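Tylactone synthase starter module and modules 1 & 2 (Streptomyces fradiae, PDB 2Z5L) probably reduces the beta-keto group of a polyketide intermediate with NADPH, as the first ketoreductase of the tylosin polyketide synthase. Local coordinates at residues Gln257-Gly269 / Leu279-Arg292. Sequence-based numbering, arbitrary orientation.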
loop_
_atom_site.group_PDB
_atom_site.type_symbol
_atom_site.label_atom_id
_atom_site.label_comp_id
_atom_site.label_asym_id
_atom_site.label_seq_id
_atom_site.Cartn_x
_atom_site.Cartn_y
_atom_site.Cartn_z
ATOM N N GLN A 257 11.996 17.562 16.278
ATOM C CA GLN A 257 12.548 18.866 15.929
ATOM C C GLN A 257 13.616 18.742 14.851
ATOM O O GLN A 257 14.612 18.047 15.028
ATOM C CB GLN A 257 13.136 19.555 17.157
ATOM C CG GLN A 257 12.112 20.307 17.990
ATOM C CD GLN A 257 12.748 21.053 19.159
ATOM O OE1 GLN A 257 13.665 21.863 18.977
ATOM N NE2 GLN A 257 12.262 20.782 20.368
ATOM N N PRO A 258 13.419 19.426 13.715
ATOM C CA PRO A 258 14.359 19.401 12.591
ATOM C C PRO A 258 15.713 20.032 12.918
ATOM O O PRO A 258 15.788 20.955 13.728
ATOM C CB PRO A 258 13.612 20.182 11.517
ATOM C CG PRO A 258 12.899 21.220 12.332
ATOM C CD PRO A 258 12.320 20.372 13.446
ATOM N N SER A 259 16.769 19.530 12.280
ATOM C CA SER A 259 18.136 20.035 12.468
ATOM C C SER A 259 19.001 19.602 11.273
ATOM O O SER A 259 18.648 18.664 10.568
ATOM C CB SER A 259 18.739 19.485 13.765
ATOM O OG SER A 259 18.846 18.074 13.733
ATOM N N GLY A 260 20.119 20.282 11.034
ATOM C CA GLY A 260 20.967 19.908 9.914
ATOM C C GLY A 260 20.309 20.060 8.546
ATOM O O GLY A 260 19.455 20.929 8.351
ATOM N N THR A 261 20.694 19.208 7.598
ATOM C CA THR A 261 20.133 19.264 6.249
ATOM C C THR A 261 18.893 18.375 6.127
ATOM O O THR A 261 18.906 17.217 6.534
ATOM C CB THR A 261 21.192 18.839 5.184
ATOM O OG1 THR A 261 22.381 19.620 5.367
ATOM C CG2 THR A 261 20.671 19.075 3.762
ATOM N N VAL A 262 17.812 18.934 5.589
ATOM C CA VAL A 262 16.583 18.176 5.411
ATOM C C VAL A 262 16.269 18.083 3.918
ATOM O O VAL A 262 16.174 19.094 3.217
ATOM C CB VAL A 262 15.393 18.830 6.162
ATOM C CG1 VAL A 262 14.141 17.998 5.979
ATOM C CG2 VAL A 262 15.716 18.967 7.643
ATOM N N LEU A 263 16.162 16.854 3.432
ATOM C CA LEU A 263 15.856 16.595 2.031
ATOM C C LEU A 263 14.360 16.341 1.910
ATOM O O LEU A 263 13.820 15.479 2.612
ATOM C CB LEU A 263 16.604 15.357 1.540
ATOM C CG LEU A 263 16.290 14.885 0.123
ATOM C CD1 LEU A 263 16.581 16.011 -0.889
ATOM C CD2 LEU A 263 17.158 13.658 -0.208
ATOM N N ILE A 264 13.706 17.075 1.018
ATOM C CA ILE A 264 12.265 16.921 0.807
ATOM C C ILE A 264 11.926 16.716 -0.665
ATOM O O ILE A 264 12.081 17.640 -1.473
ATOM C CB ILE A 264 11.484 18.171 1.282
ATOM C CG1 ILE A 264 11.564 18.307 2.798
ATOM C CG2 ILE A 264 10.028 18.081 0.818
ATOM C CD1 ILE A 264 11.153 19.689 3.298
ATOM N N THR A 265 11.456 15.520 -1.026
ATOM C CA THR A 265 11.090 15.319 -2.426
ATOM C C THR A 265 9.660 15.841 -2.616
ATOM O O THR A 265 8.912 15.993 -1.641
ATOM C CB THR A 265 11.224 13.845 -2.882
ATOM O OG1 THR A 265 10.192 13.042 -2.304
ATOM C CG2 THR A 265 12.593 13.277 -2.454
ATOM N N GLY A 266 9.298 16.162 -3.855
ATOM C CA GLY A 266 7.984 16.712 -4.110
ATOM C C GLY A 266 7.823 17.977 -3.288
ATOM O O GLY A 266 6.752 18.279 -2.763
ATOM N N GLY A 267 8.904 18.735 -3.169
ATOM C CA GLY A 267 8.860 19.968 -2.387
ATOM C C GLY A 267 8.058 21.122 -2.993
ATOM O O GLY A 267 7.800 22.104 -2.312
ATOM N N MET A 268 7.674 21.038 -4.267
ATOM C CA MET A 268 6.897 22.121 -4.848
ATOM C C MET A 268 5.409 21.720 -4.912
ATOM O O MET A 268 4.615 22.350 -5.611
ATOM C CB MET A 268 7.441 22.499 -6.233
ATOM C CG MET A 268 8.862 23.113 -6.176
ATOM S SD MET A 268 8.856 24.762 -5.364
ATOM C CE MET A 268 8.367 25.744 -6.718
ATOM N N GLY A 269 5.052 20.670 -4.166
ATOM C CA GLY A 269 3.681 20.180 -4.092
ATOM C C GLY A 269 2.993 20.800 -2.891
ATOM O O GLY A 269 3.646 21.455 -2.075
ATOM N N LEU A 279 9.318 23.157 8.722
ATOM C CA LEU A 279 10.638 22.686 9.113
ATOM C C LEU A 279 11.613 23.849 9.235
ATOM O O LEU A 279 12.279 24.018 10.262
ATOM C CB LEU A 279 11.138 21.661 8.095
ATOM C CG LEU A 279 10.235 20.419 8.102
ATOM C CD1 LEU A 279 10.840 19.302 7.273
ATOM C CD2 LEU A 279 10.030 19.973 9.568
ATOM N N ALA A 280 11.684 24.650 8.177
ATOM C CA ALA A 280 12.563 25.819 8.129
ATOM C C ALA A 280 12.285 26.756 9.291
ATOM O O ALA A 280 13.209 27.353 9.862
ATOM C CB ALA A 280 12.360 26.556 6.835
ATOM N N ALA A 281 11.002 26.879 9.634
ATOM C CA ALA A 281 10.595 27.744 10.722
ATOM C C ALA A 281 10.851 27.129 12.084
ATOM O O ALA A 281 10.803 27.829 13.095
ATOM C CB ALA A 281 9.125 28.108 10.577
ATOM N N GLU A 282 11.168 25.840 12.131
ATOM C CA GLU A 282 11.396 25.224 13.433
ATOM C C GLU A 282 12.785 24.687 13.707
ATOM O O GLU A 282 12.940 23.770 14.512
ATOM C CB GLU A 282 10.389 24.106 13.682
ATOM C CG GLU A 282 8.946 24.555 13.659
ATOM C CD GLU A 282 7.992 23.424 13.991
ATOM O OE1 GLU A 282 6.765 23.622 13.843
ATOM O OE2 GLU A 282 8.478 22.344 14.404
ATOM N N GLY A 283 13.797 25.236 13.053
ATOM C CA GLY A 283 15.137 24.762 13.335
ATOM C C GLY A 283 15.908 24.091 12.222
ATOM O O GLY A 283 17.031 23.639 12.441
ATOM N N ALA A 284 15.336 24.001 11.031
ATOM C CA ALA A 284 16.073 23.382 9.942
ATOM C C ALA A 284 17.236 24.307 9.591
ATOM O O ALA A 284 17.069 25.528 9.516
ATOM C CB ALA A 284 15.166 23.179 8.730
ATOM N N GLU A 285 18.409 23.718 9.386
ATOM C CA GLU A 285 19.606 24.471 9.038
ATOM C C GLU A 285 19.732 24.565 7.525
ATOM O O GLU A 285 20.262 25.537 6.986
ATOM C CB GLU A 285 20.853 23.788 9.602
ATOM C CG GLU A 285 20.923 23.752 11.117
ATOM C CD GLU A 285 22.243 23.188 11.613
ATOM O OE1 GLU A 285 23.302 23.656 11.133
ATOM O OE2 GLU A 285 22.224 22.287 12.482
ATOM N N ARG A 286 19.249 23.540 6.839
ATOM C CA ARG A 286 19.300 23.526 5.394
ATOM C C ARG A 286 18.178 22.663 4.831
ATOM O O ARG A 286 17.904 21.563 5.319
ATOM C CB ARG A 286 20.648 22.981 4.902
ATOM C CG ARG A 286 20.835 23.012 3.379
ATOM C CD ARG A 286 22.105 22.273 2.937
ATOM N NE ARG A 286 23.311 22.793 3.583
ATOM C CZ ARG A 286 24.455 22.120 3.664
ATOM N NH1 ARG A 286 24.555 20.905 3.140
ATOM N NH2 ARG A 286 25.494 22.650 4.286
ATOM N N LEU A 287 17.526 23.179 3.802
ATOM C CA LEU A 287 16.469 22.452 3.143
ATOM C C LEU A 287 16.913 22.265 1.712
ATOM O O LEU A 287 17.463 23.187 1.094
ATOM C CB LEU A 287 15.152 23.240 3.166
ATOM C CG LEU A 287 14.395 23.317 4.493
ATOM C CD1 LEU A 287 13.057 24.074 4.313
ATOM C CD2 LEU A 287 14.119 21.910 4.990
ATOM N N VAL A 288 16.703 21.057 1.207
ATOM C CA VAL A 288 17.030 20.707 -0.165
ATOM C C VAL A 288 15.724 20.192 -0.746
ATOM O O VAL A 288 15.231 19.153 -0.323
ATOM C CB VAL A 288 18.100 19.610 -0.199
ATOM C CG1 VAL A 288 18.264 19.086 -1.599
ATOM C CG2 VAL A 288 19.417 20.191 0.311
ATOM N N LEU A 289 15.164 20.932 -1.695
ATOM C CA LEU A 289 13.895 20.574 -2.298
ATOM C C LEU A 289 14.058 20.081 -3.721
ATOM O O LEU A 289 14.771 20.686 -4.521
ATOM C CB LEU A 289 12.967 21.791 -2.283
ATOM C CG LEU A 289 12.921 22.573 -0.971
ATOM C CD1 LEU A 289 12.137 23.856 -1.200
ATOM C CD2 LEU A 289 12.303 21.747 0.136
ATOM N N THR A 290 13.405 18.971 -4.041
ATOM C CA THR A 290 13.501 18.464 -5.396
ATOM C C THR A 290 12.131 18.561 -6.011
ATOM O O THR A 290 11.126 18.450 -5.312
ATOM C CB THR A 290 13.968 17.010 -5.429
ATOM O OG1 THR A 290 12.858 16.148 -5.176
ATOM C CG2 THR A 290 15.034 16.772 -4.353
ATOM N N SER A 291 12.101 18.797 -7.317
ATOM C CA SER A 291 10.851 18.896 -8.062
ATOM C C SER A 291 11.101 18.622 -9.540
ATOM O O SER A 291 12.236 18.692 -10.011
ATOM C CB SER A 291 10.239 20.285 -7.898
ATOM O OG SER A 291 11.048 21.282 -8.491
ATOM N N ARG A 292 10.020 18.317 -10.252
ATOM C CA ARG A 292 10.041 18.013 -11.677
ATOM C C ARG A 292 10.676 19.099 -12.542
ATOM O O ARG A 292 11.447 18.796 -13.450
ATOM C CB ARG A 292 8.605 17.739 -12.162
ATOM C CG ARG A 292 7.526 18.606 -11.469
ATOM C CD ARG A 292 6.839 17.857 -10.321
ATOM N NE ARG A 292 6.698 18.634 -9.093
ATOM C CZ ARG A 292 7.255 18.300 -7.931
ATOM N NH1 ARG A 292 7.993 17.201 -7.855
ATOM N NH2 ARG A 292 7.073 19.053 -6.844
HETATM O O HOH W 1 10.344 15.200 -6.281
#
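V262 and L287 pair in register on neighbouring parallel strands, 261-265 and 286-291. With helix 270-281 they form the first beta-alpha-beta unit of the KR domain's Rossmann fold. The two side chains lie side by side, pointing the same way, with V262 CB 3.5 Å from L287 CD2. I264 and L289 repeat this two residues on. From the helix, the L279 side chain crosses that of V262 at about a right angle, with CD1 3.8 Å from V262 CG1 and touching I264 CD1. F340 of strand 338-341, on the other side of 261-265, packs on V262, I264 and L279. On the opposite face, T261 OG1 lies over the R286 guanidinium, 3.4 Å from NH1 but too poorly angled for a hydrogen bond. There L263 holds CG anti to the backbone N (chi1 175°), which carries CD1 to 3.6 Å from V288 CG1; these side chains cross obliquely. In the turn G266-G269, G267 and G269 fit a Rossmann-type glycine-rich pattern, which in relatives binds the cofactor. G267 N donates to T290 O at 3.1 Å. S291 CB sits over the R292 guanidinium centre, 3.6 Å from M268 CG. Water 1 accepts from G266 N at 2.8 Å and hydrogen-bonds T290 OG1.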